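Local coordinates for serine-tRNA ligase (Naegleria fowleri, PDB 6BLJ), which probably activates serine with ATP and transfers it to tRNA(Ser), as cytosolic class II seryl-tRNA synthetases do, and is bound here to AMP, at residues A[225-230]-A[469-474]; A[256-261]-A[284-289]; A[310-315]-A[331-336]. All blocks are in the same frame, centred on the assembly; numbering follows the deposited sequence. Where two conformers were deposited one is given.

All three contacts are buried, but their chemistry differs. Interaction 1 is mainly apolar packing between helix 220-238 and the loop 469-474 near the C-terminus. Interaction 2 joins a loop to the short helix 285-290 through one valine and a bridging water. Interaction 3 pairs two antiparallel strands of the catalytic sheet and contributes Arg314, Phe333 and Lys335 to the AMP pocket. It is the richest in hydrogen bonds. Interactions 1 and 3 both reach the second subunit. Interactions 2 and 3 both lie within the loop closed by interaction 1. Interaction 3 touches both others: Glu334 meets Asn225 and Gln229 of interaction 1, and Ser284 of interaction 2 packs on Ser310. Interactions 1 and 2 do not touch.

Interaction 1 of 3, residues A[225-230]-A[469-474]; sequences NLALQN and EVLQPY
Tyr474 lays its CB against the methyl of Ala227, with CB to CB at 3.6 Å. Its ring then runs along the helix toward Asn230. The first torsion of Tyr474 (chi1 -69°) sets CG beside its own backbone N, and this directs the ring past the Ala227 carbonyl. Asn230 ND2 reaches the ring edge near its plane, 3.7 Å from Tyr474 CE1. The amide and ring planes are 54° apart. Beyond the ring, Tyr474 OH is hydrogen-bonded to Asp234, one turn further along the same helix.

Leu471 packs on a neighbouring flank of Ala227. Leu471 CD2 lies 4.0 Å from Ala227 O and 4.3 Å from Ala227 CB. The other branch turns to Leu228, with Leu471 CD1 meeting Leu228 CD2 at 4.1 Å. No hydrogen bond crosses between 225-230 and 469-474, and the fit rests on van der Waals packing.

Asn230 also faces the second subunit: its OD1 is hydrogen-bonded to ND2 of Asn230 there. Leu228 packs in addition on Thr451 and Leu452 of helix 448-458. The arrangement is loop-on-helix packing: a C-terminal segment with 3-10 turns lies against helix 220-238. That long helix lies at the dimer interface and leads into strand 242-245, consistent with motif 1 of class II synthetases.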
loop_
_atom_site.group_PDB
_atom_site.type_symbol
_atom_site.label_atom_id
_atom_site.label_comp_id
_atom_site.label_asym_id
_atom_site.label_seq_id
_atom_site.Cartn_x
_atom_site.Cartn_y
_atom_site.Cartn_z
ATOM N N ASN A 225 -2.146 -24.553 22.115
ATOM C CA ASN A 225 -2.018 -24.127 20.724
ATOM C C ASN A 225 -1.400 -25.235 19.894
ATOM O O ASN A 225 -1.912 -25.594 18.823
ATOM C CB ASN A 225 -1.160 -22.854 20.644
ATOM C CG ASN A 225 -1.470 -21.992 19.414
ATOM O OD1 ASN A 225 -2.579 -22.007 18.895
ATOM N ND2 ASN A 225 -0.476 -21.248 18.943
ATOM N N LEU A 226 -0.298 -25.803 20.395
ATOM C CA LEU A 226 0.334 -26.931 19.723
ATOM C C LEU A 226 -0.571 -28.149 19.693
ATOM O O LEU A 226 -0.603 -28.868 18.691
ATOM C CB LEU A 226 1.649 -27.304 20.402
ATOM C CG LEU A 226 2.934 -26.701 19.870
ATOM C CD1 LEU A 226 4.076 -27.392 20.562
ATOM C CD2 LEU A 226 2.999 -26.963 18.375
ATOM N N ALA A 227 -1.261 -28.435 20.803
ATOM C CA ALA A 227 -2.128 -29.608 20.838
ATOM C C ALA A 227 -3.178 -29.539 19.729
ATOM O O ALA A 227 -3.449 -30.543 19.060
ATOM C CB ALA A 227 -2.779 -29.739 22.220
ATOM N N LEU A 228 -3.760 -28.350 19.506
ATOM C CA LEU A 228 -4.756 -28.189 18.450
ATOM C C LEU A 228 -4.164 -28.479 17.081
ATOM O O LEU A 228 -4.808 -29.122 16.241
ATOM C CB LEU A 228 -5.332 -26.773 18.477
ATOM C CG LEU A 228 -6.587 -26.442 19.282
ATOM C CD1 LEU A 228 -6.827 -24.928 19.232
ATOM C CD2 LEU A 228 -7.804 -27.195 18.743
ATOM N N GLN A 229 -2.954 -27.973 16.823
ATOM C CA GLN A 229 -2.294 -28.222 15.549
ATOM C C GLN A 229 -1.998 -29.705 15.377
ATOM O O GLN A 229 -2.235 -30.278 14.311
ATOM C CB GLN A 229 -0.999 -27.415 15.462
ATOM C CG GLN A 229 -1.192 -25.922 15.331
ATOM C CD GLN A 229 0.093 -25.187 15.607
ATOM O OE1 GLN A 229 0.146 -24.288 16.448
ATOM N NE2 GLN A 229 1.158 -25.604 14.939
ATOM N N ASN A 230 -1.435 -30.331 16.419
ATOM C CA ASN A 230 -1.063 -31.741 16.349
ATOM C C ASN A 230 -2.290 -32.626 16.131
ATOM O O ASN A 230 -2.263 -33.571 15.327
ATOM C CB ASN A 230 -0.342 -32.119 17.642
ATOM C CG ASN A 230 0.570 -33.323 17.490
ATOM O OD1 ASN A 230 1.636 -33.384 18.094
ATOM N ND2 ASN A 230 0.147 -34.295 16.689
ATOM N N GLU A 469 -11.670 -32.832 26.370
ATOM C CA GLU A 469 -11.230 -34.212 26.566
ATOM C C GLU A 469 -10.288 -34.657 25.451
ATOM O O GLU A 469 -9.213 -35.202 25.715
ATOM C CB GLU A 469 -12.435 -35.140 26.647
ATOM C CG GLU A 469 -12.112 -36.465 27.280
ATOM C CD GLU A 469 -13.328 -37.345 27.401
ATOM O OE1 GLU A 469 -14.170 -37.081 28.288
ATOM O OE2 GLU A 469 -13.449 -38.287 26.587
ATOM N N VAL A 470 -10.658 -34.390 24.194
ATOM C CA VAL A 470 -9.876 -34.904 23.072
ATOM C C VAL A 470 -8.486 -34.277 22.999
ATOM O O VAL A 470 -7.588 -34.859 22.381
ATOM C CB VAL A 470 -10.644 -34.711 21.748
ATOM C CG1 VAL A 470 -10.559 -33.267 21.278
ATOM C CG2 VAL A 470 -10.125 -35.656 20.673
ATOM N N LEU A 471 -8.268 -33.103 23.604
ATOM C CA LEU A 471 -6.944 -32.478 23.580
ATOM C C LEU A 471 -6.053 -32.909 24.744
ATOM O O LEU A 471 -4.849 -32.623 24.715
ATOM C CB LEU A 471 -7.044 -30.932 23.569
ATOM C CG LEU A 471 -7.624 -30.199 22.355
ATOM C CD1 LEU A 471 -7.636 -28.658 22.522
ATOM C CD2 LEU A 471 -6.866 -30.581 21.081
ATOM N N GLN A 472 -6.607 -33.558 25.771
ATOM C CA GLN A 472 -5.807 -33.873 26.954
ATOM C C GLN A 472 -4.587 -34.737 26.637
ATOM O O GLN A 472 -3.482 -34.387 27.088
ATOM C CB GLN A 472 -6.713 -34.493 28.026
ATOM C CG GLN A 472 -7.777 -33.507 28.531
ATOM C CD GLN A 472 -8.737 -34.093 29.566
ATOM O OE1 GLN A 472 -8.537 -35.193 30.062
ATOM N NE2 GLN A 472 -9.800 -33.355 29.873
ATOM N N PRO A 473 -4.682 -35.824 25.855
ATOM C CA PRO A 473 -3.459 -36.584 25.530
ATOM C C PRO A 473 -2.424 -35.781 24.765
ATOM O O PRO A 473 -1.226 -36.057 24.885
ATOM C CB PRO A 473 -3.982 -37.764 24.696
ATOM C CG PRO A 473 -5.413 -37.884 25.052
ATOM C CD PRO A 473 -5.890 -36.494 25.334
ATOM N N TYR A 474 -2.840 -34.790 23.982
ATOM C CA TYR A 474 -1.903 -33.966 23.236
ATOM C C TYR A 474 -1.220 -32.919 24.102
ATOM O O TYR A 474 -0.362 -32.182 23.603
ATOM C CB TYR A 474 -2.628 -33.284 22.075
ATOM C CG TYR A 474 -3.073 -34.229 20.977
ATOM C CD1 TYR A 474 -2.221 -34.552 19.937
ATOM C CD2 TYR A 474 -4.347 -34.790 20.984
ATOM C CE1 TYR A 474 -2.621 -35.413 18.926
ATOM C CE2 TYR A 474 -4.755 -35.647 19.972
ATOM C CZ TYR A 474 -3.883 -35.947 18.943
ATOM O OH TYR A 474 -4.255 -36.798 17.928
#

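Interaction 2 of 3, residues A[256-261]-A[284-289]; sequences KKVAQL and SEQPIA
The backbones come closest at Val258 and Gln286, whose CA atoms are 5.9 Å apart, where a loop passes the short helix 285-290. This helix lies in the class II core domain, and the Glu285 side chain is about 6 Å from AMP at the nearest atoms. Val258 carries the apolar part of the contact. Val258 CG1 sits 3.8 Å from Ala289 CB and 3.7 Å from Gln286 O. Both methyls touch the helix, with chi1 at -56° placing CG1 beside the backbone N of Val258 and CG2 between that N and the carbonyl carbon. Val258 CG2 meets Gln286 CB at 3.8 Å and also touches CG of the same side chain.

Gln286 crosses Val258 at a slant. Beyond CG its chain is extended, which carries the amide past the valine to Ala259. There Gln286 NE2 lies 4.1 Å from Ala259 CB, a van der Waals contact. Gln286 OE1 accepts a hydrogen bond from Ala282 N, just before the helix. Gln286 NE2 donates to a water at 2.9 Å, and that water donates in turn to Val258 O at 3.3 Å.

Leu421 of helix 416-421 packs on both Val258 and Ala289. Phe339 of strand 332-342 touches Ala289 and Glu285.

No direct hydrogen bond joins 256-261 to 284-289. The loop is held to the helix by valine packing and one water bridge. The Gln286 amide is bonded at both ends, which should restrict its rotation, and it ties the loop carbonyl through water to the backbone that leads into the helix.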
loop_
_atom_site.group_PDB
_atom_site.type_symbol
_atom_site.label_atom_id
_atom_site.label_comp_id
_atom_site.label_asym_id
_atom_site.label_seq_id
_atom_site.Cartn_x
_atom_site.Cartn_y
_atom_site.Cartn_z
ATOM N N LYS A 256 -0.006 -13.482 -7.587
ATOM C CA LYS A 256 -1.005 -12.952 -8.515
ATOM C C LYS A 256 -1.812 -14.052 -9.205
ATOM O O LYS A 256 -2.924 -13.788 -9.678
ATOM C CB LYS A 256 -0.325 -12.059 -9.559
ATOM C CG LYS A 256 -0.123 -10.632 -9.063
ATOM C CD LYS A 256 0.989 -9.892 -9.788
ATOM C CE LYS A 256 0.617 -9.534 -11.211
ATOM N NZ LYS A 256 1.722 -8.780 -11.891
ATOM N N LYS A 257 -1.296 -15.285 -9.249
ATOM C CA LYS A 257 -2.023 -16.392 -9.862
ATOM C C LYS A 257 -3.056 -17.033 -8.944
ATOM O O LYS A 257 -3.887 -17.807 -9.437
ATOM C CB LYS A 257 -1.048 -17.478 -10.328
ATOM C CG LYS A 257 0.017 -17.015 -11.336
ATOM C CD LYS A 257 0.997 -18.148 -11.660
ATOM C CE LYS A 257 2.071 -17.741 -12.683
ATOM N NZ LYS A 257 1.489 -17.586 -14.047
ATOM N N VAL A 258 -3.031 -16.758 -7.637
ATOM C CA VAL A 258 -3.901 -17.451 -6.691
ATOM C C VAL A 258 -4.778 -16.512 -5.873
ATOM O O VAL A 258 -5.561 -16.989 -5.051
ATOM C CB VAL A 258 -3.082 -18.349 -5.737
ATOM C CG1 VAL A 258 -2.220 -19.344 -6.503
ATOM C CG2 VAL A 258 -2.219 -17.488 -4.796
ATOM N N ALA A 259 -4.690 -15.200 -6.067
ATOM C CA ALA A 259 -5.408 -14.269 -5.203
ATOM C C ALA A 259 -5.981 -13.112 -6.016
ATOM O O ALA A 259 -5.487 -12.801 -7.102
ATOM C CB ALA A 259 -4.485 -13.731 -4.099
ATOM N N GLN A 260 -7.023 -12.464 -5.468
ATOM C CA GLN A 260 -7.649 -11.285 -6.077
ATOM C C GLN A 260 -6.784 -10.053 -5.848
ATOM O O GLN A 260 -6.294 -9.838 -4.737
ATOM C CB GLN A 260 -9.038 -11.016 -5.467
ATOM C CG GLN A 260 -10.239 -11.767 -6.054
ATOM C CD GLN A 260 -11.579 -11.209 -5.553
ATOM O OE1 GLN A 260 -12.609 -11.893 -5.569
ATOM N NE2 GLN A 260 -11.564 -9.958 -5.109
ATOM N N LEU A 261 -6.645 -9.212 -6.878
ATOM C CA LEU A 261 -5.783 -8.028 -6.782
ATOM C C LEU A 261 -6.135 -7.104 -5.603
ATOM O O LEU A 261 -5.245 -6.428 -5.078
ATOM C CB LEU A 261 -5.810 -7.244 -8.101
ATOM N N SER A 284 -2.406 -21.016 3.956
ATOM C CA SER A 284 -1.651 -22.022 3.212
ATOM C C SER A 284 -2.333 -22.391 1.903
ATOM O O SER A 284 -1.697 -23.009 1.038
ATOM C CB SER A 284 -1.427 -23.295 4.056
ATOM O OG SER A 284 -2.663 -23.889 4.444
ATOM N N GLU A 285 -3.597 -22.015 1.724
ATOM C CA GLU A 285 -4.265 -22.307 0.461
ATOM C C GLU A 285 -3.561 -21.632 -0.718
ATOM O O GLU A 285 -3.546 -22.167 -1.838
ATOM C CB GLU A 285 -5.728 -21.871 0.574
ATOM C CG GLU A 285 -6.514 -22.058 -0.675
ATOM C CD GLU A 285 -6.899 -20.743 -1.270
ATOM O OE1 GLU A 285 -7.578 -19.958 -0.562
ATOM O OE2 GLU A 285 -6.500 -20.496 -2.428
ATOM N N GLN A 286 -2.952 -20.458 -0.478
ATOM C CA GLN A 286 -2.259 -19.749 -1.553
ATOM C C GLN A 286 -1.036 -20.511 -2.065
ATOM O O GLN A 286 -0.939 -20.724 -3.287
ATOM C CB GLN A 286 -1.924 -18.321 -1.087
ATOM C CG GLN A 286 -3.184 -17.415 -1.016
ATOM C CD GLN A 286 -2.991 -16.168 -0.140
ATOM O OE1 GLN A 286 -2.062 -16.091 0.672
ATOM N NE2 GLN A 286 -3.860 -15.185 -0.321
ATOM N N PRO A 287 -0.069 -20.929 -1.231
ATOM C CA PRO A 287 1.050 -21.713 -1.782
ATOM C C PRO A 287 0.653 -23.115 -2.221
ATOM O O PRO A 287 1.250 -23.653 -3.165
ATOM C CB PRO A 287 2.064 -21.757 -0.623
ATOM C CG PRO A 287 1.230 -21.559 0.630
ATOM C CD PRO A 287 0.159 -20.573 0.188
ATOM N N ILE A 288 -0.334 -23.734 -1.575
ATOM C CA ILE A 288 -0.727 -25.075 -1.997
ATOM C C ILE A 288 -1.383 -25.030 -3.377
ATOM O O ILE A 288 -1.217 -25.950 -4.188
ATOM C CB ILE A 288 -1.638 -25.731 -0.941
ATOM C CG1 ILE A 288 -0.860 -25.961 0.369
ATOM C CG2 ILE A 288 -2.186 -27.067 -1.453
ATOM C CD1 ILE A 288 -1.748 -26.389 1.522
ATOM N N ALA A 289 -2.159 -23.977 -3.656
ATOM C CA ALA A 289 -2.673 -23.780 -5.008
ATOM C C ALA A 289 -1.535 -23.602 -6.006
ATOM O O ALA A 289 -1.496 -24.271 -7.042
ATOM C CB ALA A 289 -3.617 -22.572 -5.048
HETATM O O HOH W 1 -6.099 -15.889 -2.004
#

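Interaction 3 of 3, residues A[310-315]-A[331-336]; sequences STCFRK and HQFEKI. With AMP (adenosine monophosphate), chain D.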
loop_
_atom_site.group_PDB
_atom_site.type_symbol
_atom_site.label_atom_id
_atom_site.label_comp_id
_atom_site.label_asym_id
_atom_site.label_seq_id
_atom_site.Cartn_x
_atom_site.Cartn_y
_atom_site.Cartn_z
ATOM N N SER A 310 0.376 -23.851 8.274
ATOM C CA SER A 310 1.260 -22.694 8.143
ATOM C C SER A 310 0.887 -21.660 9.188
ATOM O O SER A 310 -0.222 -21.668 9.724
ATOM C CB SER A 310 1.176 -22.048 6.745
ATOM O OG SER A 310 -0.033 -21.286 6.605
ATOM N N THR A 311 1.825 -20.755 9.461
ATOM C CA THR A 311 1.423 -19.473 10.011
ATOM C C THR A 311 0.867 -18.639 8.865
ATOM O O THR A 311 1.250 -18.822 7.706
ATOM C CB THR A 311 2.607 -18.795 10.715
ATOM O OG1 THR A 311 3.015 -19.636 11.793
ATOM C CG2 THR A 311 2.221 -17.414 11.306
ATOM N N CYS A 312 -0.082 -17.767 9.197
ATOM C CA CYS A 312 -0.802 -16.903 8.275
ATOM C C CYS A 312 -0.667 -15.463 8.739
ATOM O O CYS A 312 -0.729 -15.184 9.941
ATOM C CB CYS A 312 -2.291 -17.263 8.222
ATOM S SG CYS A 312 -2.594 -19.006 7.822
ATOM N N PHE A 313 -0.536 -14.548 7.784
ATOM C CA PHE A 313 -0.300 -13.138 8.085
ATOM C C PHE A 313 -1.311 -12.279 7.343
ATOM O O PHE A 313 -1.475 -12.418 6.124
ATOM C CB PHE A 313 1.118 -12.718 7.699
ATOM C CG PHE A 313 2.207 -13.568 8.329
ATOM C CD1 PHE A 313 2.815 -13.180 9.519
ATOM C CD2 PHE A 313 2.627 -14.747 7.722
ATOM C CE1 PHE A 313 3.839 -13.957 10.087
ATOM C CE2 PHE A 313 3.637 -15.532 8.290
ATOM C CZ PHE A 313 4.240 -15.132 9.464
ATOM N N ARG A 314 -1.980 -11.377 8.066
ATOM C CA ARG A 314 -3.025 -10.562 7.461
ATOM C C ARG A 314 -2.963 -9.143 8.000
ATOM O O ARG A 314 -3.003 -8.934 9.214
ATOM C CB ARG A 314 -4.400 -11.177 7.714
ATOM C CG ARG A 314 -4.512 -12.563 7.102
ATOM C CD ARG A 314 -5.912 -13.024 7.073
ATOM N NE ARG A 314 -6.001 -14.371 6.547
ATOM C CZ ARG A 314 -7.142 -14.920 6.164
ATOM N NH1 ARG A 314 -8.273 -14.210 6.248
ATOM N NH2 ARG A 314 -7.147 -16.168 5.716
ATOM N N LYS A 315 -2.902 -8.168 7.087
ATOM C CA LYS A 315 -2.782 -6.778 7.497
ATOM C C LYS A 315 -4.072 -6.266 8.148
ATOM O O LYS A 315 -4.015 -5.370 8.992
ATOM C CB LYS A 315 -2.407 -5.903 6.299
ATOM C CG LYS A 315 -1.028 -6.214 5.697
ATOM C CD LYS A 315 -0.582 -5.089 4.764
ATOM C CE LYS A 315 -1.598 -4.900 3.644
ATOM N NZ LYS A 315 -1.035 -4.092 2.539
ATOM N N HIS A 331 -2.853 -10.253 13.359
ATOM C CA HIS A 331 -2.081 -10.243 12.121
ATOM C C HIS A 331 -1.323 -11.540 11.882
ATOM O O HIS A 331 -0.824 -11.737 10.770
ATOM C CB HIS A 331 -1.061 -9.097 12.107
ATOM C CG HIS A 331 -1.669 -7.738 12.253
ATOM N ND1 HIS A 331 -2.547 -7.211 11.330
ATOM C CD2 HIS A 331 -1.499 -6.785 13.201
ATOM C CE1 HIS A 331 -2.900 -5.994 11.711
ATOM N NE2 HIS A 331 -2.286 -5.715 12.847
ATOM N N GLN A 332 -1.240 -12.416 12.888
ATOM C CA GLN A 332 -0.393 -13.606 12.848
ATOM C C GLN A 332 -1.081 -14.737 13.602
ATOM O O GLN A 332 -1.354 -14.604 14.801
ATOM C CB GLN A 332 0.976 -13.291 13.470
ATOM C CG GLN A 332 1.928 -14.462 13.623
ATOM C CD GLN A 332 3.127 -14.089 14.497
ATOM O OE1 GLN A 332 3.745 -13.042 14.311
ATOM N NE2 GLN A 332 3.430 -14.924 15.474
ATOM N N PHE A 333 -1.341 -15.848 12.913
ATOM C CA PHE A 333 -1.978 -16.996 13.552
ATOM C C PHE A 333 -1.662 -18.260 12.753
ATOM O O PHE A 333 -1.372 -18.204 11.550
ATOM C CB PHE A 333 -3.500 -16.778 13.674
ATOM C CG PHE A 333 -4.200 -16.569 12.340
ATOM C CD1 PHE A 333 -4.249 -15.312 11.760
ATOM C CD2 PHE A 333 -4.804 -17.628 11.676
ATOM C CE1 PHE A 333 -4.903 -15.099 10.535
ATOM C CE2 PHE A 333 -5.448 -17.430 10.450
ATOM C CZ PHE A 333 -5.496 -16.149 9.883
ATOM N N GLU A 334 -1.711 -19.408 13.436
ATOM C CA GLU A 334 -1.537 -20.687 12.752
ATOM C C GLU A 334 -2.882 -21.233 12.315
ATOM O O GLU A 334 -3.902 -21.032 12.984
ATOM C CB GLU A 334 -0.830 -21.731 13.632
ATOM C CG GLU A 334 0.666 -21.498 13.764
ATOM C CD GLU A 334 1.000 -20.279 14.633
ATOM O OE1 GLU A 334 0.490 -20.201 15.781
ATOM O OE2 GLU A 334 1.782 -19.417 14.179
ATOM N N LYS A 335 -2.885 -21.919 11.171
ATOM C CA LYS A 335 -4.131 -22.454 10.643
ATOM C C LYS A 335 -3.876 -23.789 9.948
ATOM O O LYS A 335 -2.937 -23.924 9.151
ATOM C CB LYS A 335 -4.810 -21.456 9.682
ATOM C CG LYS A 335 -6.146 -21.990 9.107
ATOM C CD LYS A 335 -6.985 -20.906 8.409
ATOM C CE LYS A 335 -6.293 -20.252 7.204
ATOM N NZ LYS A 335 -5.777 -21.238 6.208
ATOM N N ILE A 336 -4.709 -24.772 10.266
ATOM C CA ILE A 336 -4.724 -26.055 9.569
ATOM C C ILE A 336 -5.856 -26.005 8.557
ATOM O O ILE A 336 -7.009 -25.717 8.918
ATOM C CB ILE A 336 -4.917 -27.227 10.543
ATOM C CG1 ILE A 336 -3.904 -27.151 11.698
ATOM C CG2 ILE A 336 -4.873 -28.565 9.781
ATOM C CD1 ILE A 336 -2.462 -27.147 11.287
HETATM P P AMP D . -10.811 -16.675 5.687
HETATM O O1P AMP D . -10.981 -15.155 5.715
HETATM O O2P AMP D . -9.674 -17.256 4.943
HETATM O O3P AMP D . -12.144 -17.296 5.293
HETATM O "O5'" AMP D . -10.592 -17.094 7.208
HETATM C "C5'" AMP D . -10.542 -18.458 7.601
HETATM C "C4'" AMP D . -10.554 -18.580 9.110
HETATM O "O4'" AMP D . -9.298 -18.097 9.652
HETATM C "C3'" AMP D . -11.606 -17.755 9.818
HETATM O "O3'" AMP D . -12.870 -18.392 9.845
HETATM C "C2'" AMP D . -11.006 -17.544 11.197
HETATM O "O2'" AMP D . -11.195 -18.702 11.991
HETATM C "C1'" AMP D . -9.521 -17.418 10.867
HETATM N N9 AMP D . -9.074 -16.011 10.717
HETATM C C8 AMP D . -9.267 -15.209 9.622
HETATM N N7 AMP D . -8.763 -14.002 9.748
HETATM C C5 AMP D . -8.195 -14.012 11.012
HETATM C C6 AMP D . -7.499 -13.032 11.749
HETATM N N6 AMP D . -7.198 -11.810 11.278
HETATM N N1 AMP D . -7.097 -13.354 12.997
HETATM C C2 AMP D . -7.349 -14.585 13.459
HETATM N N3 AMP D . -7.971 -15.599 12.849
HETATM C C4 AMP D . -8.382 -15.246 11.625
HETATM O O HOH W 2 -2.565 -22.350 6.881
#
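Backbone hydrogen bonds pair the two strands antiparallel. Cys312 and Phe333 form a hydrogen-bonded pair, with Cys312 N to Phe333 O at 2.7 Å and Phe333 N returning to Cys312 O. Lys335 N donates to Ser310 O, while the reverse bond from Ser310 N to Lys335 O is weak. Past the strand end, Arg314 N donates to His331 O.

Side-chain hydrogen bonds extend this pairing. His331 ND1 donates to Arg314 O at 2.8 Å, with the oxygen in the plane of the imidazole. On the face of Thr311 and Phe313, Thr311 OG1 donates to the anti lone pair of Glu334 OE2 at 2.7 Å. That oxygen also bonds Tyr245 of the second subunit. A water joins Ser310 OG and Lys335 O.

Aromatic contacts lie on the opposite face of the sheet. The Phe333 ring, at chi1 60°, is set between Cys312 and the adenine of AMP. Cys312 CB makes a CH-pi contact over one face, 4.0 Å from the Phe333 centroid. The base lies over the other face, with Phe333 CZ 3.5 Å from AMP C4.

Ionic contacts reach the phosphate. The extended Arg314 chain brings its guanidinium edge-on to it. Arg314 NH1 donates to AMP O1P at 2.9 Å (167°) and Arg314 NH2 to AMP O2P at 2.9 Å (175°). Arg314 NE bonds Ala282 O, which should fix the group's rotation.

The two strands and their connecting loop fit motif 2 of class II synthetases, and Arg314 sits on the phosphate as expected for the motif 2 arginine. Phe333 on one strand and Arg314 just past the other strand's end contact base and phosphate, alongside other residues of the pocket.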